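Local coordinates for lipid binding protein (Grifola frondosa, PDB 5H0Q) that probably binds membrane domains that contain sphingomyelin and cholesterol, for which it serves as a specific probe, at residues A[15-20]-A[29-34]; A[136-141]-A[188-193]. All blocks are in the same frame, centred on the assembly; numbering follows the deposited sequence.

From the N terminus the chain forms helix 9-13 and then a loop. Contact 1 closes this first excursion: the loop 15-20 comes back against helix 26-35, with only eight residues between the two segments. The chain then passes through helix 41-55 and into the strands. Contact 2 comes later and closes a longer loop, joining 136-141, between strands 126-134 and 143-150, to 188-193, between strands 182-188 and 193-201. It therefore ties the five-stranded sheet to the mixed one. The two contacts follow in series and neither nest nor cross. They lie on opposite sides of the chain's centre. The centres of contact 1 and contact 2 are about 39 Å apart.

Contact 1. Residues A[15-20]-A[29-34]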
# COMPACT_ATOMS: atom_id res chain seq x y z
N MET A 15 -22.53 -11.87 11.14
CA MET A 15 -22.43 -10.84 12.15
C MET A 15 -23.82 -10.38 12.58
O MET A 15 -24.73 -10.25 11.75
CB MET A 15 -21.63 -9.66 11.62
CG MET A 15 -20.19 -10.00 11.38
SD MET A 15 -19.23 -8.67 10.67
CE MET A 15 -19.15 -7.55 12.06
N GLU A 16 -23.97 -10.12 13.88
CA GLU A 16 -25.25 -9.68 14.42
C GLU A 16 -25.76 -8.45 13.68
O GLU A 16 -26.95 -8.35 13.35
CB GLU A 16 -25.12 -9.37 15.90
CG GLU A 16 -26.43 -9.01 16.58
CD GLU A 16 -27.13 -10.23 17.14
OE1 GLU A 16 -26.53 -10.90 18.01
OE2 GLU A 16 -28.27 -10.52 16.71
N GLU A 17 -24.87 -7.50 13.42
CA GLU A 17 -25.29 -6.22 12.86
C GLU A 17 -25.80 -6.34 11.44
O GLU A 17 -26.55 -5.46 11.00
CB GLU A 17 -24.12 -5.23 12.93
CG GLU A 17 -24.42 -3.89 12.25
CD GLU A 17 -23.34 -2.86 12.53
OE1 GLU A 17 -22.37 -3.20 13.24
OE2 GLU A 17 -23.47 -1.72 12.04
N TYR A 18 -25.44 -7.40 10.69
CA TYR A 18 -25.75 -7.46 9.27
C TYR A 18 -26.54 -8.70 8.83
O TYR A 18 -26.98 -8.75 7.67
CB TYR A 18 -24.46 -7.40 8.44
CG TYR A 18 -23.64 -6.15 8.67
CD1 TYR A 18 -24.01 -4.94 8.08
CD2 TYR A 18 -22.49 -6.17 9.45
CE1 TYR A 18 -23.26 -3.80 8.26
CE2 TYR A 18 -21.74 -5.01 9.65
CZ TYR A 18 -22.13 -3.84 9.04
OH TYR A 18 -21.40 -2.69 9.22
N LYS A 19 -26.75 -9.68 9.71
CA LYS A 19 -27.24 -10.98 9.26
C LYS A 19 -28.64 -10.89 8.66
O LYS A 19 -29.00 -11.72 7.81
CB LYS A 19 -27.24 -11.98 10.42
CG LYS A 19 -28.06 -11.55 11.62
CD LYS A 19 -27.92 -12.55 12.76
CE LYS A 19 -28.58 -12.06 14.03
NZ LYS A 19 -30.04 -11.83 13.85
N ASP A 20 -29.45 -9.93 9.10
CA ASP A 20 -30.82 -9.77 8.61
C ASP A 20 -30.97 -8.64 7.60
O ASP A 20 -32.10 -8.29 7.24
CB ASP A 20 -31.76 -9.54 9.79
CG ASP A 20 -31.77 -10.72 10.75
OD1 ASP A 20 -31.81 -11.87 10.27
OD2 ASP A 20 -31.72 -10.49 11.98
N MET A 29 -19.02 -3.66 3.99
CA MET A 29 -17.85 -4.52 4.09
C MET A 29 -16.59 -3.71 4.35
O MET A 29 -15.69 -4.16 5.07
CB MET A 29 -17.72 -5.36 2.82
CG MET A 29 -18.91 -6.26 2.63
SD MET A 29 -18.73 -7.34 1.21
CE MET A 29 -18.99 -6.22 -0.11
N ALA A 30 -16.52 -2.51 3.80
CA ALA A 30 -15.38 -1.63 4.03
C ALA A 30 -15.34 -1.18 5.48
O ALA A 30 -14.26 -1.12 6.10
CB ALA A 30 -15.46 -0.44 3.08
N LYS A 31 -16.50 -0.88 6.07
CA LYS A 31 -16.54 -0.44 7.46
C LYS A 31 -16.02 -1.53 8.38
O LYS A 31 -15.22 -1.27 9.27
CB LYS A 31 -17.97 -0.06 7.85
CG LYS A 31 -18.12 0.32 9.32
CD LYS A 31 -19.57 0.65 9.65
CE LYS A 31 -19.77 0.80 11.16
NZ LYS A 31 -21.17 1.13 11.52
N VAL A 32 -16.45 -2.77 8.15
CA VAL A 32 -15.99 -3.87 8.98
C VAL A 32 -14.49 -4.07 8.82
O VAL A 32 -13.76 -4.23 9.80
CB VAL A 32 -16.80 -5.14 8.65
CG1 VAL A 32 -16.30 -6.33 9.46
CG2 VAL A 32 -18.23 -4.91 8.99
N ALA A 33 -13.99 -4.02 7.59
CA ALA A 33 -12.55 -4.19 7.39
C ALA A 33 -11.77 -3.12 8.13
O ALA A 33 -10.75 -3.41 8.77
CB ALA A 33 -12.21 -4.16 5.90
N LEU A 34 -12.21 -1.87 8.05
CA LEU A 34 -11.51 -0.82 8.77
C LEU A 34 -11.58 -1.06 10.27
O LEU A 34 -10.61 -0.77 11.01
CB LEU A 34 -12.08 0.54 8.38
CG LEU A 34 -11.26 1.80 8.64
CD1 LEU A 34 -9.91 1.69 7.98
CD2 LEU A 34 -12.00 3.03 8.12
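Val32 has the largest share of this contact, and its two methyl branches have different main partners. CG1 is anti to the backbone N (chi1 177°) and meets the end of Met15. CG2 meets the Tyr18 ring. Met15 approaches tip to tip: its SD lies 3.9 Å from Val32 CG1, and the bend at chi3 (70°) brings CE to 4.0 Å from the same methyl. Tyr18 slides past Val32 in the opposite direction. Tyr18 CE2 comes within 3.6 Å of Val32 CG2, which sits obliquely to the ring. Glu17 of the same loop lays its CG over the centre of one ring face, 3.8 Å above the plane.

Lys31, just before Val32 on the helix, reaches out as an extended chain. Its CD passes 3.8 Å from Tyr18 OH. Its charged end goes on to Glu17 and crosses that side chain at about a right angle. Lys31 NZ and Glu17 OE2 are 3.7 Å apart, a long salt bridge between two exposed side chains. The contact is thus apolar around Val32 and charged outside.

The backbones stay well apart, with the CA atoms of Tyr18 and Met29 9.9 Å from each other, so side chains span the gap. Leu12 of helix 9-13 touches both Tyr18 and Val32 and extends the apolar patch. On the helix 26-35 side, Ala33 O is hydrogen-bonded to Tyr66 OH and Met29 O to Asn96 ND2, which join the helix to the body of the protein. This is local packing of the N-terminal region: the loop after helix 9-13 lies against helix 26-35, beside the beta-sheet part of the chain.

Contact 2. Residues A[136-141]-A[188-193]; sequences WNRSWD and TGNETT
The Arg138 guanidinium, carried on a type I beta turn, lies between the two loops. Thr192 N is over one face, 3.9 Å above the plane and offset toward the rim. Trp140 O is over the opposite face, also toward its rim. Asn190 OD1 approaches obliquely, 3.1 Å from Arg138 NH2, but the angle is too poor for a hydrogen bond, and the guanidinium and amide planes are 42° apart. The Trp140 ring has Asn137 O at its edge, in plane.

The turn runs from Asn137 to Trp140 within segment 136-141, in the loop that joins strands 126-134 and 143-150. An Asx turn sits on it: Asn137 OD1 accepts from Ser139 N at 2.9 Å. Segment 188-193 spans the connection between strands 182-188 and 193-201. The contact therefore brings together loops from two different sheets, at the protein surface.

Arg138 curls back through bends at chi2 and chi3, and its CD rests 3.9 Å from Thr192 CG2. The polar end is held by the stem of its own loop: NH1 bonds to Asn134 OD1 and Pro135 O, and NH2 to Ser142 OG. Asn134 also donates to Glu191 O, so it links both loops.

Asn190 points its amide across the gap, CG anti to the backbone N (chi1 -169°). Its OD1 accepts from Ser142 N and lies 3.4 Å from Asp141 CA. The carboxylate of Asp141 is turned steeply from that amide. Here Asn190 ND2 donates to Asp141 OD1 at 3.4 Å, a weak bond.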
# COMPACT_ATOMS: atom_id res chain seq x y z
N TRP A 136 19.05 8.37 -0.30
CA TRP A 136 20.34 8.05 0.29
C TRP A 136 20.92 9.26 1.00
O TRP A 136 21.55 9.11 2.06
CB TRP A 136 21.29 7.54 -0.79
CG TRP A 136 22.51 6.84 -0.27
CD1 TRP A 136 22.62 5.52 0.09
CD2 TRP A 136 23.80 7.41 -0.08
NE1 TRP A 136 23.89 5.24 0.50
CE2 TRP A 136 24.64 6.39 0.41
CE3 TRP A 136 24.32 8.69 -0.26
CZ2 TRP A 136 25.97 6.61 0.72
CZ3 TRP A 136 25.65 8.91 0.04
CH2 TRP A 136 26.46 7.87 0.52
N ASN A 137 20.72 10.46 0.45
CA ASN A 137 21.26 11.68 1.04
C ASN A 137 20.29 12.18 2.11
O ASN A 137 19.19 12.66 1.80
CB ASN A 137 21.49 12.73 -0.04
CG ASN A 137 22.03 14.02 0.51
OD1 ASN A 137 21.86 14.34 1.69
ND2 ASN A 137 22.68 14.79 -0.35
N ARG A 138 20.68 12.07 3.38
CA ARG A 138 19.75 12.33 4.46
C ARG A 138 19.66 13.80 4.83
O ARG A 138 19.06 14.14 5.85
CB ARG A 138 20.09 11.46 5.67
CG ARG A 138 20.09 9.96 5.35
CD ARG A 138 18.82 9.49 4.61
NE ARG A 138 17.61 9.65 5.41
CZ ARG A 138 16.44 9.09 5.10
NH1 ARG A 138 16.30 8.33 4.03
NH2 ARG A 138 15.40 9.25 5.89
N SER A 139 20.19 14.69 3.99
CA SER A 139 19.72 16.07 4.04
C SER A 139 18.24 16.15 3.67
O SER A 139 17.58 17.15 4.00
CB SER A 139 20.56 16.94 3.10
OG SER A 139 21.89 17.06 3.57
N TRP A 140 17.71 15.12 3.03
CA TRP A 140 16.31 15.05 2.64
C TRP A 140 15.59 13.98 3.46
O TRP A 140 16.21 13.13 4.10
CB TRP A 140 16.20 14.76 1.14
CG TRP A 140 17.06 15.66 0.29
CD1 TRP A 140 18.34 15.41 -0.12
CD2 TRP A 140 16.71 16.94 -0.26
NE1 TRP A 140 18.80 16.46 -0.88
CE2 TRP A 140 17.82 17.40 -0.98
CE3 TRP A 140 15.56 17.73 -0.21
CZ2 TRP A 140 17.82 18.63 -1.65
CZ3 TRP A 140 15.56 18.95 -0.87
CH2 TRP A 140 16.69 19.39 -1.58
N ASP A 141 14.26 14.03 3.43
CA ASP A 141 13.44 13.17 4.25
C ASP A 141 12.83 12.05 3.42
O ASP A 141 12.63 12.18 2.21
CB ASP A 141 12.31 13.95 4.91
CG ASP A 141 12.80 15.17 5.65
OD1 ASP A 141 13.91 15.09 6.21
OD2 ASP A 141 12.08 16.19 5.65
N THR A 188 5.04 7.00 6.25
CA THR A 188 6.39 6.47 6.27
C THR A 188 7.11 7.00 7.49
O THR A 188 6.88 8.13 7.92
CB THR A 188 7.18 6.84 5.00
OG1 THR A 188 8.45 6.16 4.98
CG2 THR A 188 7.41 8.30 4.91
N GLY A 189 7.99 6.18 8.05
CA GLY A 189 8.98 6.70 8.95
C GLY A 189 10.00 7.53 8.20
O GLY A 189 10.14 7.42 6.98
N ASN A 190 10.70 8.40 8.91
CA ASN A 190 11.76 9.19 8.31
C ASN A 190 13.09 8.59 8.77
O ASN A 190 13.71 9.07 9.71
CB ASN A 190 11.65 10.63 8.71
CG ASN A 190 12.57 11.52 7.91
OD1 ASN A 190 13.10 11.10 6.88
ND2 ASN A 190 12.74 12.75 8.35
N GLU A 191 13.52 7.54 8.07
CA GLU A 191 14.79 6.89 8.38
C GLU A 191 15.22 6.06 7.18
O GLU A 191 14.43 5.80 6.25
CB GLU A 191 14.68 6.02 9.64
CG GLU A 191 13.61 4.95 9.58
CD GLU A 191 13.60 4.07 10.83
OE1 GLU A 191 14.69 3.75 11.34
OE2 GLU A 191 12.50 3.70 11.29
N THR A 192 16.49 5.64 7.20
CA THR A 192 17.05 4.94 6.05
C THR A 192 16.35 3.61 5.80
O THR A 192 16.19 3.20 4.64
CB THR A 192 18.56 4.71 6.23
OG1 THR A 192 18.84 3.98 7.43
CG2 THR A 192 19.29 6.04 6.26
N THR A 193 15.97 2.89 6.86
CA THR A 193 15.22 1.65 6.71
C THR A 193 13.85 1.89 7.33
O THR A 193 13.64 1.68 8.53
CB THR A 193 15.96 0.45 7.33
OG1 THR A 193 16.44 0.77 8.63
CG2 THR A 193 17.14 0.11 6.50